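Thiol:disulfide interchange protein DsbL (Escherichia coli, PDB 3C7M) transfers its disulfide bond to other proteins in the periplasm and, with its partner DsbI, forms an essential disulfide in the arylsulfate sulfotransferase AssT. Local coordinates at residues T20-F25 with T54-E59; P30-Y35 with G162-V167. All blocks are in the same frame, centred on the assembly; numbering follows the deposited sequence.

Contact 1. Residues T20-F25 with T54-E59; sequences TLIKVF and TPFHLE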
loop_
_atom_site.group_PDB
_atom_site.type_symbol
_atom_site.label_atom_id
_atom_site.label_comp_id
_atom_site.label_asym_id
_atom_site.label_seq_id
_atom_site.Cartn_x
_atom_site.Cartn_y
_atom_site.Cartn_z
ATOM N N THR A 20 -0.831 -8.281 -11.202
ATOM C CA THR A 20 -0.594 -7.293 -10.142
ATOM C C THR A 20 0.370 -7.798 -9.080
ATOM O O THR A 20 0.470 -9.003 -8.804
ATOM C CB THR A 20 -1.882 -6.863 -9.393
ATOM O OG1 THR A 20 -2.462 -7.992 -8.735
ATOM C CG2 THR A 20 -2.902 -6.222 -10.325
ATOM N N LEU A 21 1.075 -6.845 -8.486
ATOM C CA LEU A 21 1.758 -7.065 -7.235
ATOM C C LEU A 21 1.051 -6.162 -6.248
ATOM O O LEU A 21 1.244 -4.947 -6.258
ATOM C CB LEU A 21 3.240 -6.703 -7.341
ATOM C CG LEU A 21 4.027 -6.769 -6.035
ATOM C CD1 LEU A 21 4.099 -8.210 -5.522
ATOM C CD2 LEU A 21 5.426 -6.190 -6.224
ATOM N N ILE A 22 0.198 -6.764 -5.427
ATOM C CA ILE A 22 -0.538 -6.016 -4.419
ATOM C C ILE A 22 0.295 -5.999 -3.151
ATOM O O ILE A 22 0.880 -7.015 -2.767
ATOM C CB ILE A 22 -1.939 -6.638 -4.169
ATOM C CG1 ILE A 22 -2.860 -6.324 -5.354
ATOM C CG2 ILE A 22 -2.542 -6.145 -2.842
ATOM C CD1 ILE A 22 -4.200 -7.054 -5.338
ATOM N N LYS A 23 0.398 -4.828 -2.527
ATOM C CA LYS A 23 1.031 -4.741 -1.221
ATOM C C LYS A 23 0.019 -4.225 -0.217
ATOM O O LYS A 23 -0.350 -3.044 -0.246
ATOM C CB LYS A 23 2.268 -3.842 -1.236
ATOM C CG LYS A 23 2.969 -3.805 0.121
ATOM C CD LYS A 23 3.888 -2.615 0.270
ATOM C CE LYS A 23 3.069 -1.333 0.229
ATOM N NZ LYS A 23 3.693 -0.270 1.049
ATOM N N VAL A 24 -0.446 -5.116 0.651
ATOM C CA VAL A 24 -1.318 -4.705 1.746
ATOM C C VAL A 24 -0.441 -4.076 2.820
ATOM O O VAL A 24 0.547 -4.669 3.255
ATOM C CB VAL A 24 -2.145 -5.874 2.320
ATOM C CG1 VAL A 24 -3.114 -5.353 3.385
ATOM C CG2 VAL A 24 -2.911 -6.576 1.194
ATOM N N PHE A 25 -0.775 -2.858 3.230
ATOM C CA PHE A 25 0.052 -2.162 4.214
ATOM C C PHE A 25 -0.793 -1.268 5.100
ATOM O O PHE A 25 -1.972 -1.047 4.828
ATOM C CB PHE A 25 1.160 -1.348 3.523
ATOM C CG PHE A 25 0.684 -0.044 2.941
ATOM C CD1 PHE A 25 -0.188 -0.021 1.841
ATOM C CD2 PHE A 25 1.078 1.163 3.508
ATOM C CE1 PHE A 25 -0.647 1.191 1.316
ATOM C CE2 PHE A 25 0.620 2.371 2.982
ATOM C CZ PHE A 25 -0.236 2.377 1.887
ATOM N N THR A 54 0.425 -2.314 -6.866
ATOM C CA THR A 54 -0.940 -2.020 -6.448
ATOM C C THR A 54 -1.075 -1.978 -4.914
ATOM O O THR A 54 -1.391 -2.991 -4.280
ATOM C CB THR A 54 -1.913 -3.051 -7.072
ATOM O OG1 THR A 54 -1.696 -3.109 -8.490
ATOM C CG2 THR A 54 -3.367 -2.683 -6.806
ATOM N N PRO A 55 -0.831 -0.798 -4.314
ATOM C CA PRO A 55 -0.989 -0.691 -2.864
ATOM C C PRO A 55 -2.436 -0.932 -2.444
ATOM O O PRO A 55 -3.348 -0.454 -3.117
ATOM C CB PRO A 55 -0.618 0.768 -2.576
ATOM C CG PRO A 55 0.222 1.198 -3.758
ATOM C CD PRO A 55 -0.390 0.476 -4.917
ATOM N N PHE A 56 -2.626 -1.677 -1.357
ATOM C CA PHE A 56 -3.927 -1.851 -0.705
ATOM C C PHE A 56 -3.740 -1.396 0.731
ATOM O O PHE A 56 -2.937 -1.981 1.446
ATOM C CB PHE A 56 -4.308 -3.340 -0.680
ATOM C CG PHE A 56 -5.215 -3.795 -1.804
ATOM C CD1 PHE A 56 -4.986 -3.431 -3.133
ATOM C CD2 PHE A 56 -6.257 -4.674 -1.519
ATOM C CE1 PHE A 56 -5.831 -3.883 -4.164
ATOM C CE2 PHE A 56 -7.099 -5.139 -2.523
ATOM C CZ PHE A 56 -6.886 -4.740 -3.859
ATOM N N HIS A 57 -4.455 -0.361 1.171
ATOM C CA HIS A 57 -4.318 0.065 2.557
ATOM C C HIS A 57 -5.288 -0.682 3.463
ATOM O O HIS A 57 -6.424 -0.967 3.069
ATOM C CB HIS A 57 -4.474 1.585 2.710
ATOM C CG HIS A 57 -3.992 2.090 4.035
ATOM N ND1 HIS A 57 -4.851 2.494 5.034
ATOM C CD2 HIS A 57 -2.741 2.200 4.544
ATOM C CE1 HIS A 57 -4.146 2.843 6.100
ATOM N NE2 HIS A 57 -2.864 2.682 5.825
ATOM N N LEU A 58 -4.809 -1.017 4.660
ATOM C CA LEU A 58 -5.605 -1.711 5.672
ATOM C C LEU A 58 -6.221 -0.684 6.611
ATOM O O LEU A 58 -5.523 -0.113 7.454
ATOM C CB LEU A 58 -4.718 -2.687 6.441
ATOM C CG LEU A 58 -5.354 -3.456 7.601
ATOM C CD1 LEU A 58 -6.387 -4.455 7.110
ATOM C CD2 LEU A 58 -4.258 -4.140 8.387
ATOM N N GLU A 59 -7.526 -0.457 6.470
ATOM C CA GLU A 59 -8.189 0.646 7.186
ATOM C C GLU A 59 -8.444 0.385 8.676
ATOM O O GLU A 59 -8.791 1.307 9.419
ATOM C CB GLU A 59 -9.491 1.059 6.485
ATOM C CG GLU A 59 -10.602 0.039 6.582
ATOM C CD GLU A 59 -11.959 0.635 6.275
ATOM O OE1 GLU A 59 -12.385 1.567 6.988
ATOM O OE2 GLU A 59 -12.601 0.169 5.326
#
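The Phe25 ring receives the imidazole of His57 edge-on: CD2 of His57 lies 3.7 Å from CZ of Phe25, over one face near the rim, with the two planes at 74°. Phe25 holds its ring between its own backbone N and carbonyl carbon (chi1 78°), which also brings CE1 within 3.9 Å of Pro55 CB. On the sheet face that carries Ile22, Val24 and Phe56, CG2 of Ile22 makes a CH-pi contact 4.0 Å from the Phe56 ring centroid, while CD1 reaches CE1 and CZ of the same ring. Val24 CG2 packs on Phe56 CB.

Between these two layers the strands run parallel, joined by five backbone hydrogen bonds, from Thr54 N to Leu21 O at one end to Leu58 N to Phe25 O (2.8 Å) at the other. The bond from Phe56 N to Lys23 O is straight at hydrogen (179°) although the donor stands above the carbonyl plane. Ser69 OG bonds His57 ND1 and Tyr27 N bonds NE2, so both ring nitrogens are engaged and the imidazole's rotation is fixed. Lys23 NZ forms a salt bridge with OD2 of Asp36.

Helices 30-38 and 40-46 join the two strands in the beta-alpha-beta crossover of the thioredoxin fold; strand 52-57 is a sheet edge. Helix 154-161 covers Val24 and Phe56; on the other face, helix 92-106 packs on Lys23 and Phe25, and helix 65-81 on Pro55 and His57.

Contact 2. Residues P30-Y35 with G162-V167; sequences PFCYKY and GVPAYV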
loop_
_atom_site.group_PDB
_atom_site.type_symbol
_atom_site.label_atom_id
_atom_site.label_comp_id
_atom_site.label_asym_id
_atom_site.label_seq_id
_atom_site.Cartn_x
_atom_site.Cartn_y
_atom_site.Cartn_z
ATOM N N PRO A 30 5.249 -0.684 11.627
ATOM C CA PRO A 30 6.680 -0.379 11.523
ATOM C C PRO A 30 7.419 -1.167 10.429
ATOM O O PRO A 30 8.320 -0.619 9.783
ATOM C CB PRO A 30 7.221 -0.727 12.911
ATOM C CG PRO A 30 6.257 -1.708 13.460
ATOM C CD PRO A 30 4.909 -1.295 12.926
ATOM N N PHE A 31 7.041 -2.430 10.230
ATOM C CA PHE A 31 7.645 -3.246 9.179
ATOM C C PHE A 31 7.265 -2.768 7.772
ATOM O O PHE A 31 8.085 -2.827 6.857
ATOM C CB PHE A 31 7.332 -4.733 9.378
ATOM C CG PHE A 31 8.293 -5.435 10.308
ATOM C CD1 PHE A 31 9.469 -5.995 9.818
ATOM C CD2 PHE A 31 8.021 -5.537 11.670
ATOM C CE1 PHE A 31 10.363 -6.646 10.670
ATOM C CE2 PHE A 31 8.906 -6.184 12.530
ATOM C CZ PHE A 31 10.080 -6.739 12.027
ATOM N N CYS A 32 6.042 -2.263 7.607
ATOM C CA CYS A 32 5.651 -1.649 6.336
ATOM C C CYS A 32 6.590 -0.497 5.983
ATOM O O CYS A 32 7.030 -0.379 4.849
ATOM C CB CYS A 32 4.205 -1.158 6.364
ATOM S SG CYS A 32 2.997 -2.492 6.336
ATOM N N TYR A 33 6.910 0.333 6.975
ATOM C CA TYR A 33 7.840 1.444 6.788
ATOM C C TYR A 33 9.227 0.912 6.413
ATOM O O TYR A 33 9.835 1.379 5.450
ATOM C CB TYR A 33 7.893 2.275 8.076
ATOM C CG TYR A 33 8.643 3.593 8.017
ATOM C CD1 TYR A 33 9.002 4.192 6.799
ATOM C CD2 TYR A 33 8.951 4.269 9.195
ATOM C CE1 TYR A 33 9.670 5.429 6.771
ATOM C CE2 TYR A 33 9.611 5.499 9.179
ATOM C CZ TYR A 33 9.968 6.073 7.973
ATOM O OH TYR A 33 10.617 7.290 7.967
ATOM N N LYS A 34 9.698 -0.080 7.168
ATOM C CA LYS A 34 11.015 -0.686 6.944
ATOM C C LYS A 34 11.161 -1.271 5.543
ATOM O O LYS A 34 12.124 -0.965 4.832
ATOM C CB LYS A 34 11.290 -1.754 8.001
ATOM C CG LYS A 34 11.615 -1.184 9.373
ATOM N N TYR A 35 10.190 -2.086 5.135
ATOM C CA TYR A 35 10.223 -2.683 3.793
ATOM C C TYR A 35 10.018 -1.654 2.668
ATOM O O TYR A 35 10.574 -1.809 1.576
ATOM C CB TYR A 35 9.270 -3.887 3.685
ATOM C CG TYR A 35 9.770 -5.135 4.416
ATOM C CD1 TYR A 35 9.566 -5.295 5.785
ATOM C CD2 TYR A 35 10.452 -6.154 3.737
ATOM C CE1 TYR A 35 10.021 -6.430 6.465
ATOM C CE2 TYR A 35 10.913 -7.297 4.410
ATOM C CZ TYR A 35 10.694 -7.425 5.778
ATOM O OH TYR A 35 11.137 -8.539 6.475
ATOM N N GLY A 162 0.165 -11.025 8.813
ATOM C CA GLY A 162 0.266 -9.612 9.155
ATOM C C GLY A 162 0.478 -8.726 7.947
ATOM O O GLY A 162 0.220 -9.127 6.813
ATOM N N VAL A 163 0.935 -7.508 8.206
ATOM C CA VAL A 163 1.364 -6.604 7.147
ATOM C C VAL A 163 2.850 -6.279 7.331
ATOM O O VAL A 163 3.353 -6.301 8.457
ATOM C CB VAL A 163 0.497 -5.312 7.078
ATOM C CG1 VAL A 163 -0.888 -5.625 6.526
ATOM C CG2 VAL A 163 0.399 -4.631 8.445
ATOM N N PRO A 164 3.567 -5.986 6.233
ATOM C CA PRO A 164 3.091 -5.938 4.855
ATOM C C PRO A 164 2.747 -7.315 4.305
ATOM O O PRO A 164 3.302 -8.327 4.754
ATOM C CB PRO A 164 4.282 -5.360 4.089
ATOM C CG PRO A 164 5.471 -5.721 4.920
ATOM C CD PRO A 164 5.001 -5.659 6.334
ATOM N N ALA A 165 1.835 -7.334 3.340
ATOM C CA ALA A 165 1.452 -8.568 2.667
ATOM C C ALA A 165 1.576 -8.338 1.160
ATOM O O ALA A 165 0.755 -7.640 0.545
ATOM C CB ALA A 165 0.037 -8.971 3.066
ATOM N N TYR A 166 2.628 -8.912 0.576
ATOM C CA TYR A 166 2.848 -8.825 -0.866
ATOM C C TYR A 166 2.201 -10.016 -1.548
ATOM O O TYR A 166 2.538 -11.167 -1.250
ATOM C CB TYR A 166 4.335 -8.795 -1.196
ATOM C CG TYR A 166 5.082 -7.602 -0.649
ATOM C CD1 TYR A 166 5.666 -7.649 0.616
ATOM C CD2 TYR A 166 5.248 -6.440 -1.412
ATOM C CE1 TYR A 166 6.387 -6.563 1.121
ATOM C CE2 TYR A 166 5.975 -5.350 -0.913
ATOM C CZ TYR A 166 6.540 -5.424 0.353
ATOM O OH TYR A 166 7.250 -4.364 0.883
ATOM N N VAL A 167 1.273 -9.720 -2.449
ATOM C CA VAL A 167 0.460 -10.730 -3.120
ATOM C C VAL A 167 0.645 -10.643 -4.636
ATOM O O VAL A 167 0.540 -9.568 -5.226
ATOM C CB VAL A 167 -1.040 -10.554 -2.767
ATOM C CG1 VAL A 167 -1.891 -11.605 -3.482
ATOM C CG2 VAL A 167 -1.261 -10.639 -1.247
HETATM O O HOH W 1 6.006 -2.673 3.094
#
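Apolar contact centres on the ring of Pro164, which meets three side chains of helix 30-38. CD of Pro164 lies 3.7 Å from SG of Cys32 and 3.9 Å from CB of Phe31. CG of Pro164 approaches CD1 of Tyr35 obliquely at 4.2 Å, and Tyr35 CB lies 3.5 Å from OH of Tyr166. Cys32 SG, set beside its own backbone N and opposite the carbonyl carbon (chi1 -72°), also comes 3.5 Å from Pro164 N and 3.8 Å from Val163 CB, so the sulfur rests against the Val163-Pro164 peptide. The Val163-Pro164 peptide is cis; this is the cis-proline loop characteristic of thioredoxin-fold oxidoreductases, packed here against Cys32 of the CxxC motif. Cys32 belongs to the redox-active pair with Cys29, and in this reduced structure the disulfide is absent.

Polar contact is indirect: no hydrogen bond joins the segments directly. One water donates to Cys32 O (3.1 Å) and also hydrogen-bonds Tyr166 OH (3.0 Å). The Tyr166 hydroxyl is thus bonded both to this water and to Thr40 OG1.

Strand 165-168 continues from the cis-proline loop into the sheet, where strand 20-25 is its neighbour. Helix 154-161 lies against Val163 and Ala165, while Tyr101 of helix 92-106 touches Cys32.

How the contacts relate
The centres of contacts 1 and 2 lie 9 Å apart, and strand 20-25 links them: it pairs with 52-57 on one side and 165-168 on the other. Val24 N to Ala165 O and Ile22 O to Val167 N, each 2.8 Å, are probable hydrogen bonds between the two contacts. Along the chain the segments alternate: 20-25, then 30-35, then 54-59, and finally 162-167 after a long, mostly helical stretch. Helix 30-38 is the next secondary-structure element after strand 20-25, and Phe25 CB packs 3.5 Å from Cys32 SG. Both contacts thus use one sheet, and strand 20-25 places Cys32 and the cis-proline loop close to the paired strands of contact 1.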